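Local coordinates for protein HTH-type transcriptional repressor MdtR (Bacillus subtilis, PDB 1S3J) that represses the multidrug resistance operon mdtRP by binding directly to its promoter region as a homodimeric MarR-family transcription factor, at residues 19-24 with 117-122; 55-60 with 66-71; 70-75 with 79-84. All coordinates share one frame; numbering follows the deposited sequence.

Interaction 1 (19-24 with 117-122)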
ATOM      1  N   PHE A  19       4.179   4.328  -6.774  1.00 35.79           N
ATOM      2  CA  PHE A  19       3.014   3.691  -6.174  1.00 37.74           C
ATOM      3  C   PHE A  19       1.727   4.079  -6.893  1.00 38.67           C
ATOM      4  O   PHE A  19       1.042   3.218  -7.411  1.00 38.61           O
ATOM      5  CB  PHE A  19       2.921   4.029  -4.689  1.00 38.25           C
ATOM      6  CG  PHE A  19       1.761   3.367  -3.993  1.00 41.26           C
ATOM      7  CD1 PHE A  19       1.814   2.023  -3.652  1.00 44.10           C
ATOM      8  CD2 PHE A  19       0.612   4.078  -3.702  1.00 43.16           C
ATOM      9  CE1 PHE A  19       0.731   1.396  -3.027  1.00 43.67           C
ATOM     10  CE2 PHE A  19      -0.473   3.451  -3.067  1.00 44.79           C
ATOM     11  CZ  PHE A  19      -0.404   2.111  -2.736  1.00 43.80           C
ATOM     12  N   GLN A  20       1.408   5.370  -6.948  1.00 39.82           N
ATOM     13  CA  GLN A  20       0.250   5.842  -7.707  1.00 40.93           C
ATOM     14  C   GLN A  20       0.174   5.294  -9.125  1.00 41.24           C
ATOM     15  O   GLN A  20      -0.902   5.156  -9.682  1.00 41.19           O
ATOM     16  CB  GLN A  20       0.248   7.365  -7.784  1.00 41.44           C
ATOM     17  CG  GLN A  20      -0.096   8.065  -6.472  1.00 43.68           C
ATOM     18  CD  GLN A  20       0.316   9.546  -6.500  1.00 47.06           C
ATOM     19  OE1 GLN A  20       1.449   9.882  -6.865  1.00 47.33           O
ATOM     20  NE2 GLN A  20      -0.613  10.424  -6.145  1.00 48.37           N
ATOM     21  N   LYS A  21       1.328   5.011  -9.719  1.00 42.23           N
ATOM     22  CA  LYS A  21       1.404   4.478 -11.080  1.00 42.29           C
ATOM     23  C   LYS A  21       1.297   2.952 -11.144  1.00 42.21           C
ATOM     24  O   LYS A  21       0.795   2.401 -12.129  1.00 42.28           O
ATOM     25  CB  LYS A  21       2.728   4.902 -11.706  1.00 42.64           C
ATOM     26  CG  LYS A  21       2.614   5.487 -13.093  1.00 44.99           C
ATOM     27  CD  LYS A  21       4.006   5.896 -13.612  1.00 48.21           C
ATOM     28  CE  LYS A  21       4.542   7.212 -12.997  1.00 49.47           C
ATOM     29  NZ  LYS A  21       3.797   8.425 -13.455  1.00 51.34           N
ATOM     30  N   ILE A  22       1.795   2.268 -10.116  1.00 42.15           N
ATOM     31  CA  ILE A  22       1.925   0.812 -10.155  1.00 42.40           C
ATOM     32  C   ILE A  22       0.768   0.145  -9.435  1.00 43.02           C
ATOM     33  O   ILE A  22       0.309  -0.907  -9.867  1.00 42.58           O
ATOM     34  CB  ILE A  22       3.282   0.346  -9.568  1.00 42.08           C
ATOM     35  CG1 ILE A  22       4.419   0.637 -10.544  1.00 41.74           C
ATOM     36  CG2 ILE A  22       3.293  -1.161  -9.283  1.00 42.41           C
ATOM     37  CD1 ILE A  22       5.800   0.700  -9.882  1.00 39.81           C
ATOM     38  N   GLN A  23       0.294   0.755  -8.356  1.00 44.04           N
ATOM     39  CA  GLN A  23      -0.824   0.203  -7.589  1.00 45.41           C
ATOM     40  C   GLN A  23      -2.083  -0.023  -8.424  1.00 46.03           C
ATOM     41  O   GLN A  23      -2.578  -1.146  -8.443  1.00 46.13           O
ATOM     42  CB  GLN A  23      -1.142   1.041  -6.350  1.00 45.56           C
ATOM     43  CG  GLN A  23      -2.069   0.350  -5.377  1.00 47.41           C
ATOM     44  CD  GLN A  23      -3.393   1.078  -5.181  1.00 49.61           C
ATOM     45  OE1 GLN A  23      -3.981   1.616  -6.141  1.00 50.75           O
ATOM     46  NE2 GLN A  23      -3.873   1.092  -3.934  1.00 50.54           N
ATOM     47  N   PRO A  24      -2.598   0.994  -9.118  1.00 46.87           N
ATOM     48  CA  PRO A  24      -3.766   0.784  -9.988  1.00 47.60           C
ATOM     49  C   PRO A  24      -3.551  -0.350 -10.999  1.00 48.61           C
ATOM     50  O   PRO A  24      -4.479  -1.123 -11.242  1.00 48.58           O
ATOM     51  CB  PRO A  24      -3.922   2.127 -10.713  1.00 47.47           C
ATOM     52  CG  PRO A  24      -3.302   3.111  -9.789  1.00 47.20           C
ATOM     53  CD  PRO A  24      -2.140   2.395  -9.155  1.00 46.84           C
ATOM     54  N   ALA A 117       8.545  -5.510 -14.108  1.00 40.59           N
ATOM     55  CA  ALA A 117       9.693  -5.652 -14.993  1.00 41.02           C
ATOM     56  C   ALA A 117       9.687  -4.626 -16.121  1.00 40.94           C
ATOM     57  O   ALA A 117      10.718  -4.406 -16.732  1.00 41.15           O
ATOM     58  CB  ALA A 117       9.767  -7.080 -15.573  1.00 41.33           C
ATOM     59  N   ARG A 118       8.543  -4.009 -16.406  1.00 40.89           N
ATOM     60  CA  ARG A 118       8.511  -2.904 -17.365  1.00 41.28           C
ATOM     61  C   ARG A 118       9.222  -1.695 -16.784  1.00 40.12           C
ATOM     62  O   ARG A 118       9.884  -0.952 -17.499  1.00 40.10           O
ATOM     63  CB  ARG A 118       7.080  -2.516 -17.749  1.00 42.17           C
ATOM     64  CG  ARG A 118       6.444  -3.456 -18.770  1.00 45.34           C
ATOM     65  CD  ARG A 118       5.230  -2.886 -19.528  1.00 48.74           C
ATOM     66  NE  ARG A 118       4.723  -1.619 -18.991  1.00 52.20           N
ATOM     67  CZ  ARG A 118       3.836  -1.504 -17.992  1.00 55.65           C
ATOM     68  NH1 ARG A 118       3.348  -2.578 -17.376  1.00 55.53           N
ATOM     69  NH2 ARG A 118       3.442  -0.295 -17.597  1.00 57.13           N
ATOM     70  N   TYR A 119       9.077  -1.499 -15.482  1.00 39.04           N
ATOM     71  CA  TYR A 119       9.783  -0.425 -14.802  1.00 38.31           C
ATOM     72  C   TYR A 119      11.243  -0.790 -14.596  1.00 37.21           C
ATOM     73  O   TYR A 119      12.114  -0.019 -14.936  1.00 37.43           O
ATOM     74  CB  TYR A 119       9.111  -0.073 -13.483  1.00 38.22           C
ATOM     75  CG  TYR A 119       7.715   0.445 -13.652  1.00 38.39           C
ATOM     76  CD1 TYR A 119       7.455   1.805 -13.724  1.00 40.92           C
ATOM     77  CD2 TYR A 119       6.645  -0.430 -13.743  1.00 39.74           C
ATOM     78  CE1 TYR A 119       6.148   2.271 -13.893  1.00 42.25           C
ATOM     79  CE2 TYR A 119       5.350   0.020 -13.909  1.00 39.74           C
ATOM     80  CZ  TYR A 119       5.103   1.360 -13.987  1.00 42.62           C
ATOM     81  OH  TYR A 119       3.805   1.791 -14.144  1.00 45.03           O
ATOM     82  N   LEU A 120      11.503  -1.991 -14.100  1.00 36.38           N
ATOM     83  CA  LEU A 120      12.856  -2.405 -13.737  1.00 35.19           C
ATOM     84  C   LEU A 120      13.795  -2.492 -14.929  1.00 34.68           C
ATOM     85  O   LEU A 120      15.006  -2.349 -14.771  1.00 33.72           O
ATOM     86  CB  LEU A 120      12.824  -3.754 -13.010  1.00 35.13           C
ATOM     87  CG  LEU A 120      12.112  -3.717 -11.658  1.00 35.75           C
ATOM     88  CD1 LEU A 120      12.088  -5.104 -11.010  1.00 36.01           C
ATOM     89  CD2 LEU A 120      12.740  -2.678 -10.723  1.00 35.45           C
ATOM     90  N   SER A 121      13.247  -2.704 -16.125  1.00 33.87           N
ATOM     91  CA  SER A 121      14.069  -2.861 -17.308  1.00 33.84           C
ATOM     92  C   SER A 121      14.803  -1.576 -17.739  1.00 33.26           C
ATOM     93  O   SER A 121      15.725  -1.667 -18.540  1.00 33.18           O
ATOM     94  CB  SER A 121      13.254  -3.426 -18.470  1.00 34.21           C
ATOM     95  OG  SER A 121      12.221  -2.535 -18.837  1.00 36.86           O
ATOM     96  N   PHE A 122      14.401  -0.412 -17.203  1.00 32.17           N
ATOM     97  CA  PHE A 122      15.100   0.854 -17.401  1.00 31.53           C
ATOM     98  C   PHE A 122      16.369   0.951 -16.551  1.00 29.98           C
ATOM     99  O   PHE A 122      17.130   1.888 -16.705  1.00 29.65           O
ATOM    100  CB  PHE A 122      14.203   2.040 -17.020  1.00 32.45           C
ATOM    101  CG  PHE A 122      13.075   2.305 -17.992  1.00 35.44           C
ATOM    102  CD1 PHE A 122      13.237   3.204 -19.040  1.00 38.24           C
ATOM    103  CD2 PHE A 122      11.850   1.673 -17.844  1.00 37.39           C
ATOM    104  CE1 PHE A 122      12.186   3.463 -19.921  1.00 40.37           C
ATOM    105  CE2 PHE A 122      10.805   1.917 -18.737  1.00 38.67           C
ATOM    106  CZ  PHE A 122      10.971   2.812 -19.765  1.00 38.89           C
TER
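Ile22 and Tyr119 mark the closest approach of the two backbones, yet their CA atoms stay 9.2 Å apart, a spacing between helices 4-32 and 99-120 that a large side chain has to bridge. Tyr119 does so. Its CG lies anti to the carbonyl carbon (chi1 -63°), which sends the ring out across the gap toward residues 21 and 22. There Ile22 lays its CG1 methylene over one face of the ring, 3.8 Å from the centroid and 25° off the ring normal, a CH-pi contact. The methylene is displaced toward the phenol end: Ile22 CG1 is 3.5 Å from Tyr119 CE2 and 3.6 Å from Tyr119 CZ, whereas Ile22 CD1 reaches back to Tyr119 CD2 and CE2, both at 4.1 Å. The isoleucine chain runs counter to the direction in which the tyrosine extends.

Lys21 meets the same ring differently. Its aliphatic part comes to the edge, near the ring plane, with CG 4.0 Å from Tyr119 OH, before bends at chi3 and chi4 turn the chain away. The phenol oxygen finds its polar partner one turn further along the first helix, where it is hydrogen-bonded to Glu25. The other carboxylate oxygen of Glu25 forms a salt bridge with Arg118, so a single acid ties both neighbouring residues of the second helix to the first.

The contact belongs to the helical dimerisation region characteristic of MarR proteins. Ala142 of the second subunit packs on both Lys21 and Tyr119, while Met8 and Ile11 of that subunit, from its helix 4-32, lie against Ala117 and Leu120 of helix 99-120.

Interaction 2 (55-60 with 66-71)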
ATOM      1  N   SER A  55      -6.440 -20.928  11.766  1.00 40.07           N
ATOM      2  CA  SER A  55      -5.948 -20.073  12.855  1.00 40.86           C
ATOM      3  C   SER A  55      -4.549 -19.507  12.599  1.00 41.52           C
ATOM      4  O   SER A  55      -4.185 -18.459  13.159  1.00 42.14           O
ATOM      5  CB  SER A  55      -5.956 -20.838  14.190  1.00 40.57           C
ATOM      6  OG  SER A  55      -4.910 -21.779  14.263  1.00 40.09           O
ATOM      7  N   GLU A  56      -3.760 -20.203  11.782  1.00 41.99           N
ATOM      8  CA  GLU A  56      -2.421 -19.754  11.446  1.00 43.06           C
ATOM      9  C   GLU A  56      -2.494 -18.581  10.475  1.00 43.56           C
ATOM     10  O   GLU A  56      -1.823 -17.578  10.659  1.00 43.84           O
ATOM     11  CB  GLU A  56      -1.583 -20.889  10.838  1.00 43.05           C
ATOM     12  CG  GLU A  56      -1.113 -21.931  11.850  1.00 43.80           C
ATOM     13  CD  GLU A  56      -0.302 -23.046  11.209  1.00 45.45           C
ATOM     14  OE1 GLU A  56      -0.766 -23.657  10.214  1.00 45.55           O
ATOM     15  OE2 GLU A  56       0.816 -23.308  11.693  1.00 47.67           O
ATOM     16  N   ILE A  57      -3.304 -18.722   9.435  1.00 44.37           N
ATOM     17  CA  ILE A  57      -3.518 -17.641   8.468  1.00 44.86           C
ATOM     18  C   ILE A  57      -4.097 -16.418   9.166  1.00 45.50           C
ATOM     19  O   ILE A  57      -3.652 -15.307   8.927  1.00 45.36           O
ATOM     20  CB  ILE A  57      -4.447 -18.113   7.336  1.00 44.48           C
ATOM     21  CG1 ILE A  57      -3.681 -19.058   6.418  1.00 44.63           C
ATOM     22  CG2 ILE A  57      -4.989 -16.940   6.538  1.00 44.24           C
ATOM     23  CD1 ILE A  57      -4.527 -19.678   5.346  1.00 44.22           C
ATOM     24  N   ALA A  58      -5.083 -16.633  10.032  1.00 46.47           N
ATOM     25  CA  ALA A  58      -5.705 -15.540  10.762  1.00 47.58           C
ATOM     26  C   ALA A  58      -4.634 -14.762  11.511  1.00 48.42           C
ATOM     27  O   ALA A  58      -4.611 -13.544  11.470  1.00 48.66           O
ATOM     28  CB  ALA A  58      -6.755 -16.066  11.722  1.00 47.88           C
ATOM     29  N   GLU A  59      -3.729 -15.496  12.150  1.00 49.65           N
ATOM     30  CA  GLU A  59      -2.633 -14.937  12.940  1.00 50.34           C
ATOM     31  C   GLU A  59      -1.708 -14.066  12.089  1.00 50.54           C
ATOM     32  O   GLU A  59      -1.439 -12.922  12.449  1.00 49.91           O
ATOM     33  CB  GLU A  59      -1.837 -16.087  13.563  1.00 50.84           C
ATOM     34  CG  GLU A  59      -1.040 -15.775  14.814  1.00 52.67           C
ATOM     35  CD  GLU A  59      -0.500 -17.042  15.482  1.00 55.57           C
ATOM     36  OE1 GLU A  59      -0.749 -18.161  14.957  1.00 56.53           O
ATOM     37  OE2 GLU A  59       0.167 -16.926  16.541  1.00 57.06           O
ATOM     38  N   ARG A  60      -1.232 -14.612  10.967  1.00 50.84           N
ATOM     39  CA  ARG A  60      -0.325 -13.885  10.074  1.00 51.43           C
ATOM     40  C   ARG A  60      -0.984 -12.633   9.487  1.00 50.82           C
ATOM     41  O   ARG A  60      -0.307 -11.642   9.214  1.00 50.53           O
ATOM     42  CB  ARG A  60       0.162 -14.773   8.923  1.00 51.78           C
ATOM     43  CG  ARG A  60       1.090 -15.908   9.334  1.00 54.66           C
ATOM     44  CD  ARG A  60       0.841 -17.204   8.570  1.00 57.33           C
ATOM     45  NE  ARG A  60       1.631 -18.310   9.105  1.00 59.55           N
ATOM     46  CZ  ARG A  60       2.826 -18.687   8.654  1.00 61.70           C
ATOM     47  NH1 ARG A  60       3.412 -18.048   7.640  1.00 62.94           N
ATOM     48  NH2 ARG A  60       3.446 -19.715   9.226  1.00 61.96           N
ATOM     49  N   SER A  66     -12.835 -16.016  11.748  1.00 42.47           N
ATOM     50  CA  SER A  66     -14.027 -15.853  10.901  1.00 41.44           C
ATOM     51  C   SER A  66     -13.768 -15.069   9.607  1.00 39.74           C
ATOM     52  O   SER A  66     -14.363 -15.361   8.596  1.00 40.22           O
ATOM     53  CB  SER A  66     -15.203 -15.230  11.690  1.00 41.46           C
ATOM     54  OG  SER A  66     -14.839 -14.021  12.338  1.00 41.55           O
ATOM     55  N   ALA A  67     -12.905 -14.066   9.648  1.00 38.28           N
ATOM     56  CA  ALA A  67     -12.465 -13.372   8.427  1.00 37.36           C
ATOM     57  C   ALA A  67     -11.809 -14.328   7.424  1.00 36.23           C
ATOM     58  O   ALA A  67     -12.082 -14.268   6.221  1.00 35.01           O
ATOM     59  CB  ALA A  67     -11.493 -12.249   8.774  1.00 36.90           C
ATOM     60  N   VAL A  68     -10.949 -15.213   7.919  1.00 35.44           N
ATOM     61  CA  VAL A  68     -10.284 -16.192   7.034  1.00 35.38           C
ATOM     62  C   VAL A  68     -11.276 -17.210   6.471  1.00 34.71           C
ATOM     63  O   VAL A  68     -11.202 -17.593   5.306  1.00 35.06           O
ATOM     64  CB  VAL A  68      -9.121 -16.919   7.735  1.00 35.03           C
ATOM     65  CG1 VAL A  68      -8.470 -17.951   6.780  1.00 35.82           C
ATOM     66  CG2 VAL A  68      -8.108 -15.923   8.179  1.00 34.16           C
ATOM     67  N   THR A  69     -12.223 -17.627   7.296  1.00 34.81           N
ATOM     68  CA  THR A  69     -13.237 -18.604   6.901  1.00 34.16           C
ATOM     69  C   THR A  69     -14.041 -18.073   5.734  1.00 33.88           C
ATOM     70  O   THR A  69     -14.417 -18.835   4.835  1.00 33.99           O
ATOM     71  CB  THR A  69     -14.143 -18.912   8.109  1.00 34.53           C
ATOM     72  OG1 THR A  69     -13.421 -19.730   9.047  1.00 36.83           O
ATOM     73  CG2 THR A  69     -15.382 -19.728   7.726  1.00 32.96           C
ATOM     74  N   LEU A  70     -14.306 -16.766   5.724  1.00 33.29           N
ATOM     75  CA  LEU A  70     -14.995 -16.164   4.583  1.00 32.82           C
ATOM     76  C   LEU A  70     -14.096 -16.094   3.335  1.00 33.18           C
ATOM     77  O   LEU A  70     -14.565 -16.277   2.214  1.00 33.11           O
ATOM     78  CB  LEU A  70     -15.524 -14.776   4.932  1.00 32.43           C
ATOM     79  CG  LEU A  70     -16.262 -14.047   3.813  1.00 31.91           C
ATOM     80  CD1 LEU A  70     -17.484 -14.866   3.410  1.00 32.78           C
ATOM     81  CD2 LEU A  70     -16.667 -12.636   4.243  1.00 31.95           C
HETATM   82  N   MSE A  71     -12.814 -15.812   3.511  1.00 34.08           N
HETATM   83  CA  MSE A  71     -11.893 -15.826   2.369  1.00 34.83           C
HETATM   84  C   MSE A  71     -11.861 -17.242   1.793  1.00 34.48           C
HETATM   85  O   MSE A  71     -11.955 -17.439   0.590  1.00 33.11           O
HETATM   86  CB  MSE A  71     -10.487 -15.441   2.799  1.00 35.23           C
HETATM   87  CG  MSE A  71     -10.306 -13.968   3.101  1.00 37.65           C
HETATM   88 SE   MSE A  71      -8.653 -13.716   4.106  0.89 43.54          SE
HETATM   89  CE  MSE A  71      -9.247 -12.213   5.251  1.00 41.53           C
TER
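Val68 meets Ile57 and Ala58 where the two helices of the predicted helix-turn-helix motif come together, the CA atoms of Ala58 and Val68 being 5.9 Å apart. Between the segments the contact is purely apolar, and the three residues that make it are buried. Both methyls of Val68 touch Ile57 CG2, Val68 CG1 at 3.6 Å and Val68 CG2 at 3.7 Å, and the two side chains lie at a slant to one another. CG1 is the branch anti to the backbone N (chi1 179°). Val68 CG2 alone goes on to Ala58, where it sits 3.5 Å from Ala58 CA and 3.8 Å from Ala58 CB. The short Ala58 side chain is consistent with this close approach of Val68 to the helix backbone.

Polar interactions lie beside the apolar contact rather than across it. Glu56 OE1 accepts a hydrogen bond from the backbone N of Lys53, the strand residue just before helix 54-61, and Thr69 OG1 makes a weak one to Pro65 O within its own helix.

From helix 54-61, Val54 adds to the packing on Val68, and Met61 touches Met71 (selenomethionine). Helix 37-49 is the third element and packs against both helices, its Val42 touching Ile57 and Met71.

Interaction 3 (70-75 with 79-84)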
ATOM      1  N   LEU A  70     -14.306 -16.766   5.724  1.00 33.29           N
ATOM      2  CA  LEU A  70     -14.995 -16.164   4.583  1.00 32.82           C
ATOM      3  C   LEU A  70     -14.096 -16.094   3.335  1.00 33.18           C
ATOM      4  O   LEU A  70     -14.565 -16.277   2.214  1.00 33.11           O
ATOM      5  CB  LEU A  70     -15.524 -14.776   4.932  1.00 32.43           C
ATOM      6  CG  LEU A  70     -16.262 -14.047   3.813  1.00 31.91           C
ATOM      7  CD1 LEU A  70     -17.484 -14.866   3.410  1.00 32.78           C
ATOM      8  CD2 LEU A  70     -16.667 -12.636   4.243  1.00 31.95           C
HETATM    9  N   MSE A  71     -12.814 -15.812   3.511  1.00 34.08           N
HETATM   10  CA  MSE A  71     -11.893 -15.826   2.369  1.00 34.83           C
HETATM   11  C   MSE A  71     -11.861 -17.242   1.793  1.00 34.48           C
HETATM   12  O   MSE A  71     -11.955 -17.439   0.590  1.00 33.11           O
HETATM   13  CB  MSE A  71     -10.487 -15.441   2.799  1.00 35.23           C
HETATM   14  CG  MSE A  71     -10.306 -13.968   3.101  1.00 37.65           C
HETATM   15 SE   MSE A  71      -8.653 -13.716   4.106  0.89 43.54          SE
HETATM   16  CE  MSE A  71      -9.247 -12.213   5.251  1.00 41.53           C
ATOM     17  N   ALA A  72     -11.717 -18.217   2.683  1.00 34.73           N
ATOM     18  CA  ALA A  72     -11.704 -19.624   2.304  1.00 35.09           C
ATOM     19  C   ALA A  72     -12.966 -20.007   1.542  1.00 35.23           C
ATOM     20  O   ALA A  72     -12.873 -20.709   0.549  1.00 35.29           O
ATOM     21  CB  ALA A  72     -11.535 -20.497   3.533  1.00 35.41           C
ATOM     22  N   ASP A  73     -14.138 -19.524   1.977  1.00 35.84           N
ATOM     23  CA  ASP A  73     -15.404 -19.819   1.276  1.00 35.94           C
ATOM     24  C   ASP A  73     -15.304 -19.365  -0.167  1.00 36.14           C
ATOM     25  O   ASP A  73     -15.656 -20.098  -1.077  1.00 35.99           O
ATOM     26  CB  ASP A  73     -16.590 -19.062   1.909  1.00 36.96           C
ATOM     27  CG  ASP A  73     -17.092 -19.689   3.201  1.00 37.96           C
ATOM     28  OD1 ASP A  73     -16.902 -20.897   3.395  1.00 41.22           O
ATOM     29  OD2 ASP A  73     -17.717 -19.054   4.078  1.00 40.40           O
ATOM     30  N   ARG A  74     -14.832 -18.133  -0.365  1.00 36.44           N
ATOM     31  CA  ARG A  74     -14.763 -17.532  -1.692  1.00 36.91           C
ATOM     32  C   ARG A  74     -13.820 -18.344  -2.570  1.00 36.82           C
ATOM     33  O   ARG A  74     -14.165 -18.739  -3.661  1.00 35.82           O
ATOM     34  CB  ARG A  74     -14.296 -16.069  -1.614  1.00 37.27           C
ATOM     35  CG  ARG A  74     -15.251 -15.124  -0.891  1.00 37.98           C
ATOM     36  CD  ARG A  74     -14.890 -13.621  -1.026  1.00 39.33           C
ATOM     37  NE  ARG A  74     -15.723 -12.771  -0.167  1.00 38.01           N
ATOM     38  CZ  ARG A  74     -16.920 -12.288  -0.501  1.00 37.32           C
ATOM     39  NH1 ARG A  74     -17.468 -12.556  -1.679  1.00 37.71           N
ATOM     40  NH2 ARG A  74     -17.581 -11.531   0.358  1.00 35.75           N
ATOM     41  N   LEU A  75     -12.643 -18.626  -2.048  1.00 37.89           N
ATOM     42  CA  LEU A  75     -11.668 -19.437  -2.746  1.00 39.12           C
ATOM     43  C   LEU A  75     -12.183 -20.869  -3.042  1.00 40.13           C
ATOM     44  O   LEU A  75     -12.019 -21.338  -4.157  1.00 39.43           O
ATOM     45  CB  LEU A  75     -10.345 -19.466  -1.953  1.00 39.07           C
ATOM     46  CG  LEU A  75      -9.579 -18.130  -1.959  1.00 38.28           C
ATOM     47  CD1 LEU A  75      -8.512 -18.142  -0.907  1.00 38.16           C
ATOM     48  CD2 LEU A  75      -8.992 -17.820  -3.344  1.00 37.25           C
ATOM     49  N   ASN A  79     -12.931 -23.035  -6.359  1.00 42.60           N
ATOM     50  CA  ASN A  79     -12.207 -24.315  -6.417  1.00 41.82           C
ATOM     51  C   ASN A  79     -10.692 -24.114  -6.491  1.00 40.71           C
ATOM     52  O   ASN A  79      -9.980 -24.831  -7.198  1.00 40.57           O
ATOM     53  CB  ASN A  79     -12.724 -25.188  -7.581  1.00 42.14           C
ATOM     54  CG  ASN A  79     -11.974 -26.527  -7.707  1.00 43.23           C
ATOM     55  OD1 ASN A  79     -11.765 -27.262  -6.717  1.00 41.89           O
ATOM     56  ND2 ASN A  79     -11.559 -26.842  -8.940  1.00 42.88           N
ATOM     57  N   LEU A  80     -10.209 -23.146  -5.728  1.00 38.96           N
ATOM     58  CA  LEU A  80      -8.807 -22.766  -5.741  1.00 38.04           C
ATOM     59  C   LEU A  80      -8.103 -23.282  -4.509  1.00 37.32           C
ATOM     60  O   LEU A  80      -6.878 -23.351  -4.472  1.00 36.85           O
ATOM     61  CB  LEU A  80      -8.695 -21.250  -5.782  1.00 38.17           C
ATOM     62  CG  LEU A  80      -9.434 -20.557  -6.921  1.00 37.72           C
ATOM     63  CD1 LEU A  80      -9.194 -19.034  -6.849  1.00 37.42           C
ATOM     64  CD2 LEU A  80      -9.022 -21.120  -8.285  1.00 37.62           C
ATOM     65  N   ILE A  81      -8.883 -23.589  -3.482  1.00 36.54           N
ATOM     66  CA  ILE A  81      -8.386 -24.241  -2.294  1.00 36.35           C
ATOM     67  C   ILE A  81      -9.321 -25.378  -1.889  1.00 36.22           C
ATOM     68  O   ILE A  81     -10.471 -25.432  -2.330  1.00 35.89           O
ATOM     69  CB  ILE A  81      -8.285 -23.251  -1.122  1.00 36.20           C
ATOM     70  CG1 ILE A  81      -9.676 -22.821  -0.673  1.00 35.90           C
ATOM     71  CG2 ILE A  81      -7.400 -22.056  -1.497  1.00 36.39           C
ATOM     72  CD1 ILE A  81      -9.671 -22.156   0.638  1.00 37.68           C
ATOM     73  N   ALA A  82      -8.819 -26.244  -1.017  1.00 36.16           N
ATOM     74  CA  ALA A  82      -9.626 -27.276  -0.376  1.00 36.62           C
ATOM     75  C   ALA A  82      -9.443 -27.170   1.126  1.00 36.40           C
ATOM     76  O   ALA A  82      -8.370 -26.784   1.602  1.00 36.64           O
ATOM     77  CB  ALA A  82      -9.218 -28.664  -0.877  1.00 36.38           C
ATOM     78  N   ARG A  83     -10.505 -27.469   1.861  1.00 36.63           N
ATOM     79  CA  ARG A  83     -10.427 -27.623   3.289  1.00 37.63           C
ATOM     80  C   ARG A  83     -10.398 -29.098   3.633  1.00 38.05           C
ATOM     81  O   ARG A  83     -11.102 -29.885   3.026  1.00 38.12           O
ATOM     82  CB  ARG A  83     -11.633 -27.000   3.987  1.00 38.26           C
ATOM     83  CG  ARG A  83     -11.817 -25.534   3.759  1.00 39.00           C
ATOM     84  CD  ARG A  83     -12.800 -24.911   4.696  1.00 40.51           C
ATOM     85  NE  ARG A  83     -13.725 -24.047   3.977  1.00 44.12           N
ATOM     86  CZ  ARG A  83     -14.109 -22.850   4.389  1.00 47.38           C
ATOM     87  NH1 ARG A  83     -13.674 -22.343   5.543  1.00 47.23           N
ATOM     88  NH2 ARG A  83     -14.938 -22.148   3.641  1.00 48.20           N
ATOM     89  N   THR A  84      -9.585 -29.447   4.625  1.00 38.94           N
ATOM     90  CA  THR A  84      -9.491 -30.804   5.170  1.00 39.51           C
ATOM     91  C   THR A  84      -9.379 -30.733   6.705  1.00 40.50           C
ATOM     92  O   THR A  84      -9.041 -29.689   7.277  1.00 39.49           O
ATOM     93  CB  THR A  84      -8.287 -31.566   4.550  1.00 39.87           C
ATOM     94  OG1 THR A  84      -7.085 -30.773   4.581  1.00 37.98           O
ATOM     95  CG2 THR A  84      -8.533 -31.833   3.031  1.00 39.79           C
TER
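Leu75 and Leu80 join the predicted recognition helix of a winged helix-turn-helix domain, near its end, to the residue leading into the first strand of the beta wing. Leu80 N donates to Leu75 O over 3.0 Å, nearly straight at 168° but from above the carbonyl plane. Around this bond the apolar side chains close in: Leu75 CD2 meets Leu80 CD1 at 3.7 Å, and Leu75 CB lies 3.7 Å from Ile81 CG1, the chains crossing at about a right angle in each pair. Ile81 holds CG1 between its backbone N and carbonyl carbon (chi1 68°), a placing that brings Ile81 CD1 to 3.5 Å from Ala72 O.

Arg83 reaches back from the strand to the helix. Ala72 CB lies over one face of its guanidinium, toward the rim, 3.5 Å from Arg83 NH1. Arg83 also forms a salt bridge with Asp73, although the modelled positions of the two charged ends are doubtful.

Further out, Leu80 and Ala82 are bonded through their backbones to Thr98, just after strand 93-97, and Ser96 within it, while Leu43 of helix 37-49 backs Ile81. The sharp turn from helix to strand is made by Asn79, whose positive phi (66°) completes a Schellman motif and whose backbone O is hydrogen-bonded to Thr98 OG1.

Overall arrangement
The three contacts separate the two tasks of a MarR repressor, pairing with a second subunit and presenting a DNA-binding surface. Interactions 2 and 3 form one continuous unit: their centres are 11 Å apart, both use helix 65-77 and share Leu70 and Met71, so this helix is held by its helix-turn-helix partner and, further along, by the wing. Interaction 1 lies on the opposite side of the chain's centre, with its centre 30 Å from that of interaction 2 and 31 Å from that of interaction 3; nearest atoms are about 17 Å away in both cases. Along the sequence, however, it encloses both, the predicted helix-turn-helix and the wing lying between the helices it joins.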